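Local coordinates for protein glutathione-dependent peroxiredoxin (Sinorhizobium meliloti, PDB 3UMA) that probably reduces hydrogen peroxide and organic hydroperoxides to water and alcohols at the expense of glutathione, as a thiol peroxidase of the Prx5 subfamily, at residues R147-S152 with L163-S168; G56-L61 with L154-V159. One frame throughout, in Å; residues are numbered along the deposited sequence.

Contact 1 (R147-S152 with L163-S168); sequences RSKRYS and LNIEES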
ATOM      1  N   ARG A 147      -8.976   9.662   0.179  1.00 13.97           N
ATOM      2  CA  ARG A 147      -7.740   8.883   0.322  1.00 13.81           C
ATOM      3  C   ARG A 147      -8.054   7.395   0.247  1.00 13.78           C
ATOM      4  O   ARG A 147      -9.190   7.024   0.011  1.00 13.83           O
ATOM      5  CB  ARG A 147      -7.054   9.199   1.655  1.00 13.51           C
ATOM      6  CG  ARG A 147      -6.622  10.663   1.838  1.00 13.81           C
ATOM      7  CD  ARG A 147      -5.535  11.079   0.833  1.00 14.80           C
ATOM      8  NE  ARG A 147      -5.136  12.462   1.037  1.00 12.45           N
ATOM      9  CZ  ARG A 147      -4.048  12.826   1.693  1.00 11.21           C
ATOM     10  NH1 ARG A 147      -3.251  11.912   2.213  1.00  8.80           N
ATOM     11  NH2 ARG A 147      -3.759  14.113   1.828  1.00 13.41           N
ATOM     12  N   SER A 148      -7.053   6.551   0.463  1.00 13.66           N
ATOM     13  CA  SER A 148      -7.293   5.126   0.551  1.00 14.57           C
ATOM     14  C   SER A 148      -7.606   4.742   2.002  1.00 14.68           C
ATOM     15  O   SER A 148      -6.971   5.255   2.928  1.00 13.60           O
ATOM     16  CB  SER A 148      -6.041   4.352   0.117  1.00 14.55           C
ATOM     17  OG  SER A 148      -6.279   2.955   0.131  1.00 15.34           O
ATOM     18  N   LYS A 149      -8.576   3.846   2.181  1.00 14.34           N
ATOM     19  CA  LYS A 149      -8.652   3.032   3.407  1.00 15.37           C
ATOM     20  C   LYS A 149      -7.300   2.395   3.733  1.00 15.41           C
ATOM     21  O   LYS A 149      -6.498   2.099   2.819  1.00 14.96           O
ATOM     22  CB  LYS A 149      -9.678   1.912   3.230  1.00 15.87           C
ATOM     23  CG  LYS A 149     -11.087   2.412   3.265  1.00 17.38           C
ATOM     24  CD  LYS A 149     -12.088   1.290   3.200  1.00 21.66           C
ATOM     25  CE  LYS A 149     -13.441   1.844   3.585  1.00 25.35           C
ATOM     26  NZ  LYS A 149     -14.525   0.918   3.189  1.00 30.36           N
ATOM     27  N   ARG A 150      -7.032   2.190   5.025  1.00 14.46           N
ATOM     28  CA  ARG A 150      -5.872   1.382   5.424  1.00 14.72           C
ATOM     29  C   ARG A 150      -6.171  -0.114   5.194  1.00 14.83           C
ATOM     30  O   ARG A 150      -7.211  -0.618   5.615  1.00 15.33           O
ATOM     31  CB  ARG A 150      -5.478   1.659   6.876  1.00 14.15           C
ATOM     32  CG  ARG A 150      -4.196   0.958   7.331  1.00 14.58           C
ATOM     33  CD  ARG A 150      -3.770   1.321   8.788  1.00 13.11           C
ATOM     34  NE  ARG A 150      -4.003   2.732   9.106  1.00 10.93           N
ATOM     35  CZ  ARG A 150      -3.228   3.751   8.732  1.00 12.31           C
ATOM     36  NH1 ARG A 150      -2.127   3.577   8.008  1.00 11.14           N
ATOM     37  NH2 ARG A 150      -3.586   4.978   9.056  1.00 14.62           N
ATOM     38  N   TYR A 151      -5.268  -0.812   4.508  1.00 14.88           N
ATOM     39  CA  TYR A 151      -5.418  -2.248   4.257  1.00 15.16           C
ATOM     40  C   TYR A 151      -4.048  -2.848   4.004  1.00 15.75           C
ATOM     41  O   TYR A 151      -3.076  -2.119   3.771  1.00 16.29           O
ATOM     42  CB  TYR A 151      -6.404  -2.568   3.096  1.00 14.48           C
ATOM     43  CG  TYR A 151      -5.970  -2.076   1.712  1.00 15.96           C
ATOM     44  CD1 TYR A 151      -4.933  -2.711   1.003  1.00 15.51           C
ATOM     45  CD2 TYR A 151      -6.593  -0.968   1.117  1.00 15.44           C
ATOM     46  CE1 TYR A 151      -4.525  -2.266  -0.261  1.00 16.24           C
ATOM     47  CE2 TYR A 151      -6.198  -0.512  -0.157  1.00 15.09           C
ATOM     48  CZ  TYR A 151      -5.163  -1.171  -0.841  1.00 17.37           C
ATOM     49  OH  TYR A 151      -4.745  -0.713  -2.081  1.00 16.74           O
ATOM     50  N   SER A 152      -3.963  -4.170   4.094  1.00 16.15           N
ATOM     51  CA  SER A 152      -2.807  -4.889   3.580  1.00 17.06           C
ATOM     52  C   SER A 152      -3.341  -6.076   2.782  1.00 17.56           C
ATOM     53  O   SER A 152      -4.465  -6.548   3.007  1.00 17.62           O
ATOM     54  CB  SER A 152      -1.878  -5.373   4.697  1.00 16.68           C
ATOM     55  OG  SER A 152      -2.513  -6.416   5.401  1.00 16.12           O
ATOM     56  N   LEU A 163      -6.438 -10.456   2.451  1.00 21.76           N
ATOM     57  CA  LEU A 163      -6.879  -9.085   2.423  1.00 21.66           C
ATOM     58  C   LEU A 163      -7.337  -8.688   3.831  1.00 21.57           C
ATOM     59  O   LEU A 163      -8.199  -9.337   4.414  1.00 21.48           O
ATOM     60  CB  LEU A 163      -8.018  -8.914   1.410  1.00 21.28           C
ATOM     61  CG  LEU A 163      -8.738  -7.562   1.329  1.00 21.48           C
ATOM     62  CD1 LEU A 163      -7.782  -6.430   0.920  1.00 19.31           C
ATOM     63  CD2 LEU A 163      -9.922  -7.642   0.369  1.00 21.28           C
ATOM     64  N   ASN A 164      -6.729  -7.632   4.367  1.00 21.08           N
ATOM     65  CA  ASN A 164      -7.038  -7.143   5.705  1.00 20.97           C
ATOM     66  C   ASN A 164      -7.371  -5.669   5.621  1.00 20.33           C
ATOM     67  O   ASN A 164      -6.472  -4.855   5.487  1.00 19.96           O
ATOM     68  CB  ASN A 164      -5.826  -7.352   6.614  1.00 21.02           C
ATOM     69  CG  ASN A 164      -5.293  -8.782   6.567  1.00 23.26           C
ATOM     70  OD1 ASN A 164      -4.125  -9.021   6.241  1.00 27.40           O
ATOM     71  ND2 ASN A 164      -6.141  -9.731   6.888  1.00 23.45           N
ATOM     72  N   ILE A 165      -8.659  -5.339   5.677  1.00 20.48           N
ATOM     73  CA  ILE A 165      -9.146  -3.963   5.559  1.00 20.84           C
ATOM     74  C   ILE A 165      -9.524  -3.413   6.929  1.00 21.32           C
ATOM     75  O   ILE A 165     -10.313  -4.031   7.632  1.00 21.78           O
ATOM     76  CB  ILE A 165     -10.401  -3.888   4.658  1.00 20.98           C
ATOM     77  CG1 ILE A 165     -10.139  -4.551   3.286  1.00 21.56           C
ATOM     78  CG2 ILE A 165     -10.904  -2.437   4.529  1.00 18.93           C
ATOM     79  CD1 ILE A 165     -11.422  -4.758   2.441  1.00 23.13           C
ATOM     80  N   GLU A 166      -8.979  -2.252   7.294  1.00 21.32           N
ATOM     81  CA  GLU A 166      -9.325  -1.601   8.565  1.00 21.65           C
ATOM     82  C   GLU A 166     -10.669  -0.880   8.485  1.00 23.02           C
ATOM     83  O   GLU A 166     -10.910  -0.079   7.576  1.00 22.53           O
ATOM     84  CB  GLU A 166      -8.259  -0.581   8.972  1.00 20.45           C
ATOM     85  CG  GLU A 166      -6.841  -1.132   9.108  1.00 20.42           C
ATOM     86  CD  GLU A 166      -6.635  -2.027  10.329  1.00 20.54           C
ATOM     87  OE1 GLU A 166      -7.588  -2.197  11.128  1.00 19.70           O
ATOM     88  OE2 GLU A 166      -5.514  -2.556  10.489  1.00 19.10           O
ATOM     89  N   GLU A 167     -11.534  -1.143   9.453  1.00 24.77           N
ATOM     90  CA  GLU A 167     -12.795  -0.398   9.574  1.00 26.62           C
ATOM     91  C   GLU A 167     -12.532   1.057   9.970  1.00 26.18           C
ATOM     92  O   GLU A 167     -13.323   1.949   9.675  1.00 26.43           O
ATOM     93  CB  GLU A 167     -13.717  -1.068  10.595  1.00 27.95           C
ATOM     94  CG  GLU A 167     -14.985  -1.668   9.979  1.00 33.55           C
ATOM     95  CD  GLU A 167     -16.236  -0.829  10.293  1.00 40.00           C
ATOM     96  OE1 GLU A 167     -16.761  -0.957  11.429  1.00 42.72           O
ATOM     97  OE2 GLU A 167     -16.694  -0.050   9.410  1.00 42.96           O
ATOM     98  N   SER A 168     -11.402   1.293  10.617  1.00 25.28           N
ATOM     99  CA  SER A 168     -11.079   2.618  11.104  1.00 24.84           C
ATOM    100  C   SER A 168      -9.642   2.956  10.713  1.00 23.62           C
ATOM    101  O   SER A 168      -8.739   2.146  10.929  1.00 24.17           O
ATOM    102  CB  SER A 168     -11.273   2.671  12.624  1.00 24.87           C
ATOM    103  OG  SER A 168     -10.415   3.628  13.219  1.00 28.12           O
TER
HETATM  104  O   HOH W   1      -9.327   2.415   6.950  1.00 18.48           O

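Contact 2 (G56-L61 with L154-V159); sequences GKRVVL and LVEDGV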
ATOM      1  N   GLY A  56       4.023 -12.972 -11.757  1.00 29.98           N
ATOM      2  CA  GLY A  56       4.997 -14.017 -11.476  1.00 29.91           C
ATOM      3  C   GLY A  56       5.615 -13.814 -10.114  1.00 30.05           C
ATOM      4  O   GLY A  56       6.693 -14.347  -9.841  1.00 30.42           O
ATOM      5  N   LYS A  57       4.942 -13.036  -9.254  1.00 29.01           N
ATOM      6  CA  LYS A  57       5.522 -12.659  -7.960  1.00 28.08           C
ATOM      7  C   LYS A  57       4.539 -12.816  -6.786  1.00 26.54           C
ATOM      8  O   LYS A  57       3.324 -12.873  -6.968  1.00 25.45           O
ATOM      9  CB  LYS A  57       6.096 -11.231  -8.009  1.00 28.94           C
ATOM     10  CG  LYS A  57       7.384 -11.079  -8.826  1.00 31.33           C
ATOM     11  CD  LYS A  57       7.428  -9.739  -9.580  1.00 35.70           C
ATOM     12  CE  LYS A  57       8.485  -8.775  -9.041  1.00 38.60           C
ATOM     13  NZ  LYS A  57       7.955  -7.774  -8.030  1.00 40.51           N
ATOM     14  N   ARG A  58       5.096 -12.919  -5.588  1.00 25.23           N
ATOM     15  CA  ARG A  58       4.315 -12.935  -4.358  1.00 25.34           C
ATOM     16  C   ARG A  58       4.644 -11.615  -3.679  1.00 24.02           C
ATOM     17  O   ARG A  58       5.777 -11.410  -3.267  1.00 23.58           O
ATOM     18  CB  ARG A  58       4.727 -14.117  -3.472  1.00 25.34           C
ATOM     19  CG  ARG A  58       3.737 -14.489  -2.376  1.00 27.75           C
ATOM     20  CD  ARG A  58       3.830 -16.002  -2.040  1.00 28.76           C
ATOM     21  NE  ARG A  58       2.942 -16.396  -0.940  1.00 30.95           N
ATOM     22  CZ  ARG A  58       3.348 -16.681   0.298  1.00 30.59           C
ATOM     23  NH1 ARG A  58       4.630 -16.619   0.614  1.00 31.15           N
ATOM     24  NH2 ARG A  58       2.468 -17.039   1.226  1.00 32.84           N
ATOM     25  N   VAL A  59       3.658 -10.729  -3.594  1.00 22.76           N
ATOM     26  CA  VAL A  59       3.894  -9.352  -3.140  1.00 22.39           C
ATOM     27  C   VAL A  59       3.013  -8.974  -1.925  1.00 21.23           C
ATOM     28  O   VAL A  59       1.836  -9.301  -1.875  1.00 21.02           O
ATOM     29  CB  VAL A  59       3.682  -8.343  -4.308  1.00 22.21           C
ATOM     30  CG1 VAL A  59       3.887  -6.898  -3.860  1.00 22.22           C
ATOM     31  CG2 VAL A  59       4.626  -8.665  -5.479  1.00 22.65           C
ATOM     32  N   VAL A  60       3.611  -8.311  -0.946  1.00 20.46           N
ATOM     33  CA  VAL A  60       2.853  -7.731   0.156  1.00 20.73           C
ATOM     34  C   VAL A  60       2.596  -6.266  -0.184  1.00 20.38           C
ATOM     35  O   VAL A  60       3.542  -5.506  -0.347  1.00 20.60           O
ATOM     36  CB  VAL A  60       3.607  -7.839   1.490  1.00 20.68           C
ATOM     37  CG1 VAL A  60       2.985  -6.900   2.551  1.00 21.04           C
ATOM     38  CG2 VAL A  60       3.575  -9.273   1.976  1.00 21.30           C
ATOM     39  N   LEU A  61       1.323  -5.907  -0.361  1.00 19.76           N
ATOM     40  CA  LEU A  61       0.942  -4.523  -0.603  1.00 19.69           C
ATOM     41  C   LEU A  61       0.201  -3.983   0.606  1.00 19.34           C
ATOM     42  O   LEU A  61      -0.787  -4.579   1.038  1.00 19.52           O
ATOM     43  CB  LEU A  61       0.022  -4.400  -1.832  1.00 19.56           C
ATOM     44  CG  LEU A  61      -0.520  -2.991  -2.159  1.00 19.34           C
ATOM     45  CD1 LEU A  61       0.599  -2.022  -2.564  1.00 19.67           C
ATOM     46  CD2 LEU A  61      -1.580  -3.031  -3.235  1.00 20.35           C
ATOM     47  N   LEU A 154      -1.949  -9.804   0.564  1.00 21.14           N
ATOM     48  CA  LEU A 154      -0.967 -10.686  -0.066  1.00 22.07           C
ATOM     49  C   LEU A 154      -1.443 -10.981  -1.489  1.00 22.42           C
ATOM     50  O   LEU A 154      -2.574 -11.427  -1.709  1.00 22.38           O
ATOM     51  CB  LEU A 154      -0.776 -11.976   0.749  1.00 22.24           C
ATOM     52  CG  LEU A 154       0.206 -13.038   0.221  1.00 23.20           C
ATOM     53  CD1 LEU A 154       1.621 -12.475   0.124  1.00 22.10           C
ATOM     54  CD2 LEU A 154       0.172 -14.282   1.119  1.00 24.12           C
ATOM     55  N   VAL A 155      -0.576 -10.686  -2.453  1.00 23.31           N
ATOM     56  CA  VAL A 155      -0.937 -10.778  -3.860  1.00 23.87           C
ATOM     57  C   VAL A 155      -0.014 -11.797  -4.558  1.00 24.24           C
ATOM     58  O   VAL A 155       1.210 -11.685  -4.488  1.00 23.30           O
ATOM     59  CB  VAL A 155      -0.856  -9.388  -4.548  1.00 24.07           C
ATOM     60  CG1 VAL A 155      -1.414  -9.446  -5.966  1.00 23.61           C
ATOM     61  CG2 VAL A 155      -1.644  -8.320  -3.730  1.00 23.75           C
ATOM     62  N   GLU A 156      -0.613 -12.793  -5.208  1.00 24.89           N
ATOM     63  CA  GLU A 156       0.178 -13.862  -5.860  1.00 26.14           C
ATOM     64  C   GLU A 156      -0.070 -13.846  -7.350  1.00 25.33           C
ATOM     65  O   GLU A 156      -1.209 -13.978  -7.789  1.00 24.67           O
ATOM     66  CB  GLU A 156      -0.122 -15.236  -5.232  1.00 26.61           C
ATOM     67  CG  GLU A 156       0.481 -15.350  -3.815  1.00 30.63           C
ATOM     68  CD  GLU A 156       0.125 -16.647  -3.036  1.00 35.36           C
ATOM     69  OE1 GLU A 156      -0.447 -17.604  -3.605  1.00 37.15           O
ATOM     70  OE2 GLU A 156       0.433 -16.690  -1.829  1.00 36.14           O
ATOM     71  N   ASP A 157       0.995 -13.629  -8.121  1.00 25.88           N
ATOM     72  CA  ASP A 157       0.869 -13.393  -9.566  1.00 26.48           C
ATOM     73  C   ASP A 157      -0.374 -12.549  -9.865  1.00 26.48           C
ATOM     74  O   ASP A 157      -1.230 -12.946 -10.663  1.00 26.64           O
ATOM     75  CB  ASP A 157       0.822 -14.722 -10.350  1.00 27.18           C
ATOM     76  CG  ASP A 157       0.868 -14.515 -11.875  1.00 28.53           C
ATOM     77  OD1 ASP A 157       1.793 -13.834 -12.385  1.00 30.16           O
ATOM     78  OD2 ASP A 157      -0.038 -15.020 -12.558  1.00 30.48           O
ATOM     79  N   GLY A 158      -0.494 -11.408  -9.177  1.00 26.20           N
ATOM     80  CA  GLY A 158      -1.574 -10.468  -9.433  1.00 25.04           C
ATOM     81  C   GLY A 158      -2.918 -10.807  -8.827  1.00 24.56           C
ATOM     82  O   GLY A 158      -3.881 -10.066  -9.027  1.00 24.68           O
ATOM     83  N   VAL A 159      -2.999 -11.906  -8.076  1.00 24.53           N
ATOM     84  CA  VAL A 159      -4.273 -12.358  -7.503  1.00 24.62           C
ATOM     85  C   VAL A 159      -4.288 -12.171  -5.973  1.00 24.45           C
ATOM     86  O   VAL A 159      -3.332 -12.550  -5.293  1.00 23.81           O
ATOM     87  CB  VAL A 159      -4.580 -13.859  -7.862  1.00 25.44           C
ATOM     88  CG1 VAL A 159      -5.818 -14.368  -7.115  1.00 24.30           C
ATOM     89  CG2 VAL A 159      -4.778 -14.050  -9.384  1.00 25.31           C
TER
HETATM   90  O   HOH W   2       1.382 -10.674  -7.328  1.00 22.32           O

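Contact 1 (R147-S152 with L163-S168)
S152 and N164 face each other as an antiparallel hydrogen-bonded pair and tie their backbones together twice, S152 N to N164 O at 3.0 Å and N164 N to S152 O at 2.9 Å. Their side chains leave the same face of the sheet, where S152 OG comes to 3.2 Å from N164 OD1, at an angle too poor for a hydrogen bond. Y151 and I165 form a non-hydrogen-bonded pair, Y151 CB lying 4.2 Å from I165 CG1.

The pairing is prolonged past the strands at R150 and E166. E166 N donates to R150 O over 2.9 Å in a nearly straight bond (168°), and a water takes R150 N-H and gives a proton to E166 O. The two side chains meet through their aliphatic parts, CG of R150 against CG of E166 at 3.8 Å. They do not form a salt bridge: E166 OE2 is hydrogen-bonded to S175 OG and R150 NH2 to P169 O. With CG trans to its backbone N (chi1 -174°) and a bend at chi3, R150 keeps NE 5.7 Å from E166 OE2; its side chain comes within about 3 Å of that of C72, the predicted sulfenic acid-forming cysteine.

R150 thus packs on helix 70-82 through T71, C72 and H76, S152 and N164 lie against M180 of helix 177-183, and strand 58-64 flanks the 147-152 side through A63.

Contact 2 (G56-L61 with L154-V159)
The carbonyl oxygen of K57 accepts D157 N at 2.7 Å, and a water 3.0 Å from K57 O, itself accepting from G158 N, probably supplies a second donor. This binds the residue just before strand 58-64 to the type I' turn from E156 to V159. Nearby, D157 OD1 lies 2.5 Å from G56 N, so short that the bond is doubtful in detail.

Further along, V59 and V155 exchange two backbone hydrogen bonds, V59 N to V155 O and V155 N to V59 O, both 2.8 Å. On the opposite face of the sheet from these valines, R58 and E156 lie side by side and point the same way, their CG atoms 3.7 Å apart. R58, extended from CG to NE with CG opposite its own N (chi1 -163°), lifts NE to E156 OE2 for a salt bridge of 2.7 Å. The oxygen lies close to the guanidinium plane, yet NE meets it from 45° above the carboxylate plane. L154 completes the group, with CD1 over one guanidinium face, displaced toward its rim, and CD2 3.6 Å from R58 NH2. Replacing R58 with an alanine would probably leave the E156 carboxylate without this partner and remove the R58 side of the L154 packing.

V59 and V155 both touch F54 of helix 50-54. The arrangement is an antiparallel pairing of neighbouring strands in the mixed central sheet of the thioredoxin-like peroxiredoxin fold.

How the contacts relate
The centres of the two contacts lie about 17 Å apart, and both draw on strand 147-156, which has strand 58-64 along one edge and strand 159-165 along the other. Contact 1 closes the far end of the hairpin made by strands 147-156 and 159-165; contact 2 joins the turn end of that hairpin to segment 56-61, with 92 residues between its two segments. In chain order the segments alternate: 56-61, 147-152, 154-159, 163-168. The contacts touch where S152 CB packs 3.9 Å from L61 O. Contact 1 thus pairs the hairpin strands beside the predicted active-site cysteine, while contact 2, away from it, fastens the hairpin to strand 58-64 of the mixed sheet.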